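PDB 3PSA: molybdate-binding protein MolA from Haemophilus influenzae, which captures molybdate, or tungstate, in the periplasm with low affinity and delivers it to the MolBC ABC transporter for import, while ignoring sulfate and phosphate. Local coordinates for residues Val23-Thr28 and Trp278-Pro283; Ala189-Gly194 and Asp242-Val247; Val237-Asp242 and Phe269-Tyr274. All coordinates share one frame; numbering follows the deposited sequence.

Contact 1: residues Val23-Thr28 and Trp278-Pro283; sequences VLQHQT and WGYPMP. With WO4 (tungstate(VI)ion), chain B.
Gln27 and Tyr280 cross at about a right angle, the amide lying over one face of the phenol ring with their planes 42° apart. Followed outward, the glutamine reads like an itinerary of the cleft. Its CB rests on the thioether of Met282, whose chain bends twice, at chi2 and chi3, to lay SD and CE against the base of the residue. CG lies 3.8 Å from Met282 SD while also touching CB of Tyr280 and the six-membered rim of Trp278. A bend at chi2 (92°) then turns CD over the tyrosine ring, offset toward its rim, and carries NE2 to 3.3 Å from Tyr280 CD2. From there NE2 reaches tungstate O4 at 2.8 Å, a weak hydrogen bond, while OE1 on the other branch sits over the centre of the His26 ring, 3.4 Å above its plane. The amide is thus layered between imidazole and phenol.

His26 meets the oxyanion at its ring edge: NE2 donates to O2 over 2.7 Å, nearly straight at 169°. Beside this bond its CD2 packs 3.7 Å from CZ3 of Trp278, the two aromatic rings meeting at an oblique angle. The opposing segment contributes backbone donors. Gly279 N points almost straight at O3 from 3.1 Å, and Tyr280 N holds O4, so that O4 receives bonds from both segments. The hydroxyl of Tyr280 is engaged elsewhere, by Asn92. His26 and Gln27 at the start of helix 26-34, the backbone N-H groups of Gly279 and Tyr280, and Arg243 and Tyr196 together surround the anion. This is the interdomain ligand cleft of a solute-binding protein, here the molybdate site occupied by tungstate.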
loop_
_atom_site.group_PDB
_atom_site.type_symbol
_atom_site.label_atom_id
_atom_site.label_comp_id
_atom_site.label_asym_id
_atom_site.label_seq_id
_atom_site.Cartn_x
_atom_site.Cartn_y
_atom_site.Cartn_z
ATOM N N VAL A 23 -13.532 -6.034 -7.035
ATOM C CA VAL A 23 -12.576 -5.485 -6.092
ATOM C C VAL A 23 -12.379 -3.994 -6.310
ATOM O O VAL A 23 -11.672 -3.571 -7.243
ATOM C CB VAL A 23 -11.255 -6.234 -6.212
ATOM C CG1 VAL A 23 -10.280 -5.672 -5.204
ATOM C CG2 VAL A 23 -11.501 -7.749 -5.902
ATOM N N LEU A 24 -12.994 -3.192 -5.434
ATOM C CA LEU A 24 -12.957 -1.724 -5.631
ATOM C C LEU A 24 -11.870 -1.068 -4.747
ATOM O O LEU A 24 -12.071 0.011 -4.169
ATOM C CB LEU A 24 -14.345 -1.050 -5.435
ATOM C CG LEU A 24 -15.528 -1.561 -6.311
ATOM C CD1 LEU A 24 -16.784 -0.899 -5.946
ATOM C CD2 LEU A 24 -15.348 -1.436 -7.819
ATOM N N GLN A 25 -10.709 -1.711 -4.646
ATOM C CA GLN A 25 -9.607 -1.128 -3.883
ATOM C C GLN A 25 -8.350 -1.748 -4.412
ATOM O O GLN A 25 -8.273 -2.993 -4.558
ATOM C CB GLN A 25 -9.693 -1.492 -2.406
ATOM C CG GLN A 25 -8.618 -0.803 -1.553
ATOM C CD GLN A 25 -8.375 -1.490 -0.224
ATOM O OE1 GLN A 25 -8.550 -0.887 0.854
ATOM N NE2 GLN A 25 -7.956 -2.734 -0.278
ATOM N N HIS A 26 -7.360 -0.894 -4.712
ATOM C CA HIS A 26 -6.138 -1.361 -5.308
ATOM C C HIS A 26 -5.265 -2.208 -4.360
ATOM O O HIS A 26 -4.587 -3.149 -4.815
ATOM C CB HIS A 26 -5.338 -0.175 -5.905
ATOM C CG HIS A 26 -5.128 0.973 -4.952
ATOM N ND1 HIS A 26 -6.159 1.767 -4.500
ATOM C CD2 HIS A 26 -4.001 1.517 -4.437
ATOM C CE1 HIS A 26 -5.699 2.708 -3.700
ATOM N NE2 HIS A 26 -4.385 2.581 -3.641
ATOM N N GLN A 27 -5.295 -1.926 -3.063
ATOM C CA GLN A 27 -4.520 -2.710 -2.122
ATOM C C GLN A 27 -5.041 -4.139 -2.045
ATOM O O GLN A 27 -4.268 -5.061 -2.126
ATOM C CB GLN A 27 -4.537 -2.112 -0.720
ATOM C CG GLN A 27 -3.811 -0.781 -0.638
ATOM C CD GLN A 27 -4.717 0.439 -0.848
ATOM O OE1 GLN A 27 -5.886 0.310 -1.265
ATOM N NE2 GLN A 27 -4.180 1.656 -0.533
ATOM N N THR A 28 -6.361 -4.313 -1.952
ATOM C CA THR A 28 -6.936 -5.655 -1.939
ATOM C C THR A 28 -6.636 -6.324 -3.283
ATOM O O THR A 28 -6.316 -7.542 -3.352
ATOM C CB THR A 28 -8.441 -5.649 -1.649
ATOM O OG1 THR A 28 -8.650 -5.193 -0.307
ATOM C CG2 THR A 28 -9.029 -7.033 -1.806
ATOM N N TRP A 278 3.390 3.673 0.775
ATOM C CA TRP A 278 2.021 4.035 0.614
ATOM C C TRP A 278 1.400 4.341 1.960
ATOM O O TRP A 278 1.914 3.990 3.065
ATOM C CB TRP A 278 1.278 2.887 -0.091
ATOM C CG TRP A 278 1.529 2.731 -1.610
ATOM C CD1 TRP A 278 2.450 3.395 -2.406
ATOM C CD2 TRP A 278 0.834 1.824 -2.472
ATOM N NE1 TRP A 278 2.340 2.959 -3.703
ATOM C CE2 TRP A 278 1.353 2.004 -3.776
ATOM C CE3 TRP A 278 -0.211 0.915 -2.280
ATOM C CZ2 TRP A 278 0.880 1.274 -4.869
ATOM C CZ3 TRP A 278 -0.677 0.188 -3.337
ATOM C CH2 TRP A 278 -0.143 0.363 -4.633
ATOM N N GLY A 279 0.230 4.938 1.864
ATOM C CA GLY A 279 -0.593 5.190 3.046
ATOM C C GLY A 279 -0.966 3.906 3.761
ATOM O O GLY A 279 -1.046 3.872 4.997
ATOM N N TYR A 280 -1.150 2.860 2.951
ATOM C CA TYR A 280 -1.438 1.505 3.417
ATOM C C TYR A 280 -0.269 0.538 3.256
ATOM O O TYR A 280 0.508 0.586 2.245
ATOM C CB TYR A 280 -2.624 0.949 2.624
ATOM C CG TYR A 280 -3.980 1.594 2.867
ATOM C CD1 TYR A 280 -5.046 0.857 3.416
ATOM C CD2 TYR A 280 -4.212 2.928 2.505
ATOM C CE1 TYR A 280 -6.311 1.453 3.571
ATOM C CE2 TYR A 280 -5.465 3.523 2.656
ATOM C CZ TYR A 280 -6.491 2.802 3.210
ATOM O OH TYR A 280 -7.728 3.412 3.339
ATOM N N PRO A 281 -0.153 -0.393 4.227
ATOM C CA PRO A 281 0.903 -1.399 4.158
ATOM C C PRO A 281 0.645 -2.512 3.097
ATOM O O PRO A 281 -0.492 -2.990 2.951
ATOM C CB PRO A 281 0.918 -1.980 5.563
ATOM C CG PRO A 281 -0.474 -1.847 6.063
ATOM C CD PRO A 281 -1.021 -0.596 5.419
ATOM N N MET A 282 1.701 -2.942 2.393
ATOM C CA MET A 282 1.560 -4.004 1.399
ATOM C C MET A 282 2.694 -4.995 1.681
ATOM O O MET A 282 3.790 -4.598 2.189
ATOM C CB MET A 282 1.621 -3.472 -0.072
ATOM C CG MET A 282 0.641 -2.360 -0.493
ATOM S SD MET A 282 -0.839 -3.053 -1.300
ATOM C CE MET A 282 -1.337 -4.246 -0.115
ATOM N N PRO A 283 2.432 -6.302 1.466
ATOM C CA PRO A 283 3.409 -7.274 1.947
ATOM C C PRO A 283 4.792 -7.119 1.300
ATOM O O PRO A 283 5.805 -7.250 1.965
ATOM C CB PRO A 283 2.789 -8.642 1.593
ATOM C CG PRO A 283 1.746 -8.347 0.608
ATOM C CD PRO A 283 1.284 -6.938 0.793
HETATM W W WO4 B . -2.576 4.890 -0.765
HETATM O O1 WO4 B . -4.413 5.283 -0.408
HETATM O O2 WO4 B . -2.630 4.301 -2.490
HETATM O O3 WO4 B . -1.007 5.920 -0.782
HETATM O O4 WO4 B . -2.190 3.480 0.241
#

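Contact 2: residues Ala189-Gly194 and Asp242-Val247. With WO4 (tungstate(VI)ion), chain B.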
loop_
_atom_site.group_PDB
_atom_site.type_symbol
_atom_site.label_atom_id
_atom_site.label_comp_id
_atom_site.label_asym_id
_atom_site.label_seq_id
_atom_site.Cartn_x
_atom_site.Cartn_y
_atom_site.Cartn_z
ATOM N N ALA A 189 7.407 12.754 -1.867
ATOM C CA ALA A 189 6.804 13.716 -2.806
ATOM C C ALA A 189 5.811 13.038 -3.751
ATOM O O ALA A 189 6.204 12.306 -4.668
ATOM C CB ALA A 189 7.888 14.428 -3.553
ATOM N N ASN A 190 4.518 13.247 -3.495
ATOM C CA ASN A 190 3.463 12.821 -4.436
ATOM C C ASN A 190 3.062 13.983 -5.385
ATOM O O ASN A 190 3.372 15.156 -5.101
ATOM C CB ASN A 190 2.240 12.244 -3.704
ATOM C CG ASN A 190 2.394 10.761 -3.330
ATOM O OD1 ASN A 190 3.487 10.282 -2.983
ATOM N ND2 ASN A 190 1.285 10.032 -3.401
ATOM N N PRO A 191 2.345 13.673 -6.499
ATOM C CA PRO A 191 1.966 14.696 -7.470
ATOM C C PRO A 191 1.245 15.845 -6.793
ATOM O O PRO A 191 0.602 15.653 -5.759
ATOM C CB PRO A 191 0.943 13.973 -8.334
ATOM C CG PRO A 191 1.460 12.556 -8.332
ATOM C CD PRO A 191 1.906 12.337 -6.946
ATOM N N ASP A 192 1.357 17.013 -7.404
ATOM C CA ASP A 192 0.636 18.223 -7.010
ATOM C C ASP A 192 0.837 18.592 -5.539
ATOM O O ASP A 192 -0.114 18.852 -4.820
ATOM C CB ASP A 192 -0.852 18.111 -7.387
ATOM C CG ASP A 192 -1.063 17.579 -8.798
ATOM O OD1 ASP A 192 -0.445 18.114 -9.749
ATOM O OD2 ASP A 192 -1.842 16.606 -8.951
ATOM N N LEU A 193 2.100 18.593 -5.097
ATOM C CA LEU A 193 2.458 18.838 -3.701
ATOM C C LEU A 193 1.754 17.959 -2.654
ATOM O O LEU A 193 1.518 18.384 -1.528
ATOM C CB LEU A 193 2.366 20.333 -3.376
ATOM C CG LEU A 193 3.520 21.121 -4.011
ATOM C CD1 LEU A 193 3.137 22.591 -4.135
ATOM C CD2 LEU A 193 4.788 20.961 -3.239
ATOM N N GLY A 194 1.443 16.724 -3.039
ATOM C CA GLY A 194 0.844 15.751 -2.125
ATOM C C GLY A 194 1.937 15.152 -1.236
ATOM O O GLY A 194 3.083 14.997 -1.676
ATOM N N ASP A 242 7.010 4.619 -7.212
ATOM C CA ASP A 242 7.224 4.128 -8.576
ATOM C C ASP A 242 6.047 4.412 -9.496
ATOM O O ASP A 242 6.247 4.550 -10.726
ATOM C CB ASP A 242 7.461 2.626 -8.556
ATOM C CG ASP A 242 7.948 2.120 -9.895
ATOM O OD1 ASP A 242 8.888 2.738 -10.476
ATOM O OD2 ASP A 242 7.349 1.146 -10.363
ATOM N N ARG A 243 4.826 4.476 -8.938
ATOM C CA ARG A 243 3.622 4.662 -9.779
ATOM C C ARG A 243 3.530 6.083 -10.305
ATOM O O ARG A 243 2.777 6.308 -11.256
ATOM C CB ARG A 243 2.332 4.307 -9.039
ATOM C CG ARG A 243 2.087 5.153 -7.840
ATOM C CD ARG A 243 0.937 4.641 -7.017
ATOM N NE ARG A 243 0.936 5.285 -5.704
ATOM C CZ ARG A 243 -0.015 5.093 -4.805
ATOM N NH1 ARG A 243 -1.045 4.311 -5.109
ATOM N NH2 ARG A 243 0.045 5.694 -3.618
ATOM N N TYR A 244 4.289 7.011 -9.695
ATOM C CA TYR A 244 4.318 8.424 -10.104
ATOM C C TYR A 244 5.667 8.941 -10.619
ATOM O O TYR A 244 6.168 9.956 -10.114
ATOM C CB TYR A 244 3.798 9.316 -8.966
ATOM C CG TYR A 244 2.356 9.007 -8.605
ATOM C CD1 TYR A 244 1.362 8.951 -9.592
ATOM C CD2 TYR A 244 1.984 8.751 -7.279
ATOM C CE1 TYR A 244 0.022 8.661 -9.257
ATOM C CE2 TYR A 244 0.645 8.464 -6.939
ATOM C CZ TYR A 244 -0.324 8.421 -7.934
ATOM O OH TYR A 244 -1.644 8.136 -7.602
ATOM N N PRO A 245 6.224 8.302 -11.674
ATOM C CA PRO A 245 7.621 8.577 -12.044
ATOM C C PRO A 245 7.852 10.017 -12.581
ATOM O O PRO A 245 8.956 10.534 -12.419
ATOM C CB PRO A 245 7.915 7.517 -13.120
ATOM C CG PRO A 245 6.587 7.335 -13.807
ATOM C CD PRO A 245 5.553 7.467 -12.686
ATOM N N ASP A 246 6.831 10.668 -13.148
ATOM C CA ASP A 246 7.000 12.044 -13.689
ATOM C C ASP A 246 7.433 13.038 -12.612
ATOM O O ASP A 246 7.991 14.103 -12.923
ATOM C CB ASP A 246 5.710 12.626 -14.317
ATOM C CG ASP A 246 5.188 11.840 -15.512
ATOM O OD1 ASP A 246 5.942 11.080 -16.152
ATOM O OD2 ASP A 246 3.980 12.017 -15.801
ATOM N N VAL A 247 7.150 12.710 -11.352
ATOM C CA VAL A 247 7.426 13.609 -10.227
ATOM C C VAL A 247 8.941 13.848 -10.056
ATOM O O VAL A 247 9.371 14.953 -9.685
ATOM C CB VAL A 247 6.769 13.105 -8.899
ATOM C CG1 VAL A 247 7.336 13.835 -7.687
ATOM C CG2 VAL A 247 5.225 13.197 -8.951
HETATM W W WO4 B . -2.576 4.890 -0.765
HETATM O O1 WO4 B . -4.413 5.283 -0.408
HETATM O O2 WO4 B . -2.630 4.301 -2.490
HETATM O O3 WO4 B . -1.007 5.920 -0.782
HETATM O O4 WO4 B . -2.190 3.480 0.241
#
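With chi1 at -62°, Tyr244 sets its ring beside its own backbone N and presents one face to Pro191, while Val247, whose CG2 is anti to the carbonyl carbon, turns that methyl toward the same proline. Pro191 is consequently met by both residues. Its CG stands over the phenol face in a CH-pi contact, 3.9 Å from the ring centroid and 19° off the normal, and its CD closes to 3.6 Å from Tyr244 CD2. Val247 CG2 adds a contact at 3.9 Å to Pro191 CG. The other branch, CG1, reaches across to the carbonyl O of Ala189, 3.6 Å away. The Asn190 amide is turned 68° from the tyrosine ring, with ND2 nearest CE2.

The opposite face of the ring is taken by Arg243 CG, so the phenol is layered between proline and arginine. Beyond CG the arginine runs extended to its guanidinium, which meets tungstate with its edge. NH2 bridges two oxygens, O3 at 3.0 Å and O2 at 3.2 Å, and NH1 also bonds O2, at 3.1 Å; O2 thereby takes two N-H groups from one arginine. Gln241 accepts from NH2 and the carbonyl of Gln51 from NH1, second-shell bonds consistent with holding the guanidinium of this molybdate-binding residue in place. The tyrosine hydroxyl, for its part, bonds Lys50.

Between Tyr244 and Val247 the backbone makes a type I turn that leads into helix 247-252. The contact joins loops beyond the C-terminal ends of the adjacent parallel strands 184-188 and 237-240, with Val247 packed on Val240 of the latter.

Contact 3: residues Val237-Asp242 and Phe269-Tyr274; sequences VILVQD and FLMPEY
Leu239 and Phe269 share one face of a parallel beta-sheet, while Val240 and Leu270 cross obliquely on the other; the two strands, 237-240 and 268-270, are neighbours at one side of the four-stranded sheet of this lobe. On the first face Phe269 places its CB beside Leu239 CD2. Met271 packs against Leu239 from just past the strand, extended as far as SD, which lies 3.8 Å from Leu239 CB and CD1; the bend at chi3 places CE near CD1. On the second, Leu270 CD1 approaches Val240 CG1 to 3.7 Å and continues toward the carbonyl of Gln241.

The backbone ladder alternates: Phe269 N bonds Ile238 O, Val240 N bonds Phe269 O, and Met271 N closes on Val240 O at 2.7 Å.

Past the strands, Asp242 packs beside Glu273, their carboxylate planes 76° apart. Asp242 OD2 touches Glu273 CB at 3.5 Å; the like-charged Asp242 OD2 and Glu273 OE2 remain 4.8 Å apart, and Glu273 OE1 bonds Tyr315. Here a water replaces the ladder, accepting from Asp242 N at 2.9 Å and donating to Pro272 O at 2.8 Å.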
loop_
_atom_site.group_PDB
_atom_site.type_symbol
_atom_site.label_atom_id
_atom_site.label_comp_id
_atom_site.label_asym_id
_atom_site.label_seq_id
_atom_site.Cartn_x
_atom_site.Cartn_y
_atom_site.Cartn_z
ATOM N N VAL A 237 16.621 13.737 1.960
ATOM C CA VAL A 237 16.354 12.705 0.960
ATOM C C VAL A 237 14.895 12.898 0.537
ATOM O O VAL A 237 14.035 13.103 1.387
ATOM C CB VAL A 237 16.499 11.324 1.574
ATOM C CG1 VAL A 237 16.003 10.264 0.619
ATOM C CG2 VAL A 237 17.978 11.054 1.969
ATOM N N ILE A 238 14.642 12.933 -0.761
ATOM C CA ILE A 238 13.250 12.915 -1.231
ATOM C C ILE A 238 12.990 11.640 -1.998
ATOM O O ILE A 238 13.773 11.239 -2.868
ATOM C CB ILE A 238 12.912 14.165 -2.059
ATOM C CG1 ILE A 238 12.855 15.404 -1.159
ATOM C CG2 ILE A 238 11.609 14.000 -2.886
ATOM C CD1 ILE A 238 13.113 16.694 -2.010
ATOM N N LEU A 239 11.850 11.027 -1.680
ATOM C CA LEU A 239 11.452 9.777 -2.277
ATOM C C LEU A 239 10.203 10.033 -3.071
ATOM O O LEU A 239 9.417 10.928 -2.714
ATOM C CB LEU A 239 11.188 8.725 -1.195
ATOM C CG LEU A 239 12.409 8.417 -0.301
ATOM C CD1 LEU A 239 11.969 7.407 0.715
ATOM C CD2 LEU A 239 13.538 7.833 -1.133
ATOM N N VAL A 240 10.104 9.302 -4.187
ATOM C CA VAL A 240 8.903 9.255 -5.035
ATOM C C VAL A 240 8.472 7.788 -5.268
ATOM O O VAL A 240 9.283 6.921 -5.572
ATOM C CB VAL A 240 9.221 9.919 -6.391
ATOM C CG1 VAL A 240 8.028 9.889 -7.358
ATOM C CG2 VAL A 240 9.725 11.339 -6.199
ATOM N N GLN A 241 7.179 7.524 -5.131
ATOM C CA GLN A 241 6.601 6.229 -5.464
ATOM C C GLN A 241 6.732 5.901 -6.945
ATOM O O GLN A 241 6.487 6.760 -7.832
ATOM C CB GLN A 241 5.114 6.272 -5.091
ATOM C CG GLN A 241 4.882 6.534 -3.600
ATOM C CD GLN A 241 3.426 6.778 -3.219
ATOM O OE1 GLN A 241 2.541 6.981 -4.071
ATOM N NE2 GLN A 241 3.168 6.773 -1.921
ATOM N N ASP A 242 7.010 4.619 -7.212
ATOM C CA ASP A 242 7.224 4.128 -8.576
ATOM C C ASP A 242 6.047 4.412 -9.496
ATOM O O ASP A 242 6.247 4.550 -10.726
ATOM C CB ASP A 242 7.461 2.626 -8.556
ATOM C CG ASP A 242 7.948 2.120 -9.895
ATOM O OD1 ASP A 242 8.888 2.738 -10.476
ATOM O OD2 ASP A 242 7.349 1.146 -10.363
ATOM N N PHE A 269 15.123 10.222 -5.264
ATOM C CA PHE A 269 15.103 8.828 -5.734
ATOM C C PHE A 269 13.719 8.265 -6.009
ATOM O O PHE A 269 12.857 8.294 -5.124
ATOM C CB PHE A 269 15.760 7.928 -4.704
ATOM C CG PHE A 269 17.168 8.291 -4.434
ATOM C CD1 PHE A 269 18.051 8.454 -5.483
ATOM C CD2 PHE A 269 17.600 8.494 -3.132
ATOM C CE1 PHE A 269 19.377 8.820 -5.249
ATOM C CE2 PHE A 269 18.932 8.852 -2.886
ATOM C CZ PHE A 269 19.806 9.007 -3.954
ATOM N N LEU A 270 13.528 7.725 -7.229
ATOM C CA LEU A 270 12.313 6.985 -7.564
ATOM C C LEU A 270 12.436 5.661 -6.842
ATOM O O LEU A 270 13.473 4.974 -6.941
ATOM C CB LEU A 270 12.186 6.716 -9.070
ATOM C CG LEU A 270 10.820 6.166 -9.553
ATOM C CD1 LEU A 270 9.624 7.089 -9.224
ATOM C CD2 LEU A 270 10.821 5.784 -11.056
ATOM N N MET A 271 11.394 5.271 -6.117
ATOM C CA MET A 271 11.452 4.020 -5.337
ATOM C C MET A 271 11.081 2.820 -6.216
ATOM O O MET A 271 10.302 2.989 -7.165
ATOM C CB MET A 271 10.550 4.092 -4.109
ATOM C CG MET A 271 11.123 4.983 -3.011
ATOM S SD MET A 271 9.999 5.142 -1.642
ATOM C CE MET A 271 10.517 3.799 -0.600
ATOM N N PRO A 272 11.619 1.619 -5.909
ATOM C CA PRO A 272 11.299 0.480 -6.781
ATOM C C PRO A 272 9.794 0.154 -6.763
ATOM O O PRO A 272 9.030 0.561 -5.836
ATOM C CB PRO A 272 12.138 -0.674 -6.202
ATOM C CG PRO A 272 13.237 -0.013 -5.478
ATOM C CD PRO A 272 12.672 1.277 -4.936
ATOM N N GLU A 273 9.348 -0.547 -7.800
ATOM C CA GLU A 273 7.956 -1.029 -7.883
ATOM C C GLU A 273 7.415 -1.665 -6.603
ATOM O O GLU A 273 6.243 -1.428 -6.237
ATOM C CB GLU A 273 7.885 -2.060 -8.997
ATOM C CG GLU A 273 6.545 -2.667 -9.297
ATOM C CD GLU A 273 6.684 -3.699 -10.427
ATOM O OE1 GLU A 273 7.249 -4.807 -10.217
ATOM O OE2 GLU A 273 6.258 -3.379 -11.556
ATOM N N TYR A 274 8.245 -2.491 -5.953
ATOM C CA TYR A 274 7.823 -3.251 -4.801
ATOM C C TYR A 274 7.877 -2.409 -3.516
ATOM O O TYR A 274 7.322 -2.787 -2.514
ATOM C CB TYR A 274 8.652 -4.527 -4.626
ATOM C CG TYR A 274 10.141 -4.279 -4.621
ATOM C CD1 TYR A 274 10.771 -3.661 -3.504
ATOM C CD2 TYR A 274 10.928 -4.658 -5.717
ATOM C CE1 TYR A 274 12.136 -3.428 -3.478
ATOM C CE2 TYR A 274 12.321 -4.412 -5.693
ATOM C CZ TYR A 274 12.894 -3.795 -4.573
ATOM O OH TYR A 274 14.249 -3.569 -4.540
HETATM O O HOH W 1 7.187 2.580 -5.162
HETATM O O HOH W 2 7.366 -0.686 -12.413
#

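How the contacts relate
Read from the N terminus, the chain first passes residues 23-28, where strand 21-24 of the first sheet runs into helix 26-34. These residues wait for 278-283, so contact 1 closes the longest loop, and both other contacts fall within it. Residues 189-194 follow strand 184-188 of the second sheet and meet 242-247, closing contact 2. Before that loop ends, 237-242 has opened contact 3, completed at 269-274; contacts 2 and 3 therefore cross and share Asp242. Together they tie neighbouring strand ends of one lobe, while contact 1 spans the cleft to the other lobe. Trp278 links the two regions, meeting Arg243 and Gln241, and tungstate touches contacts 1 and 2.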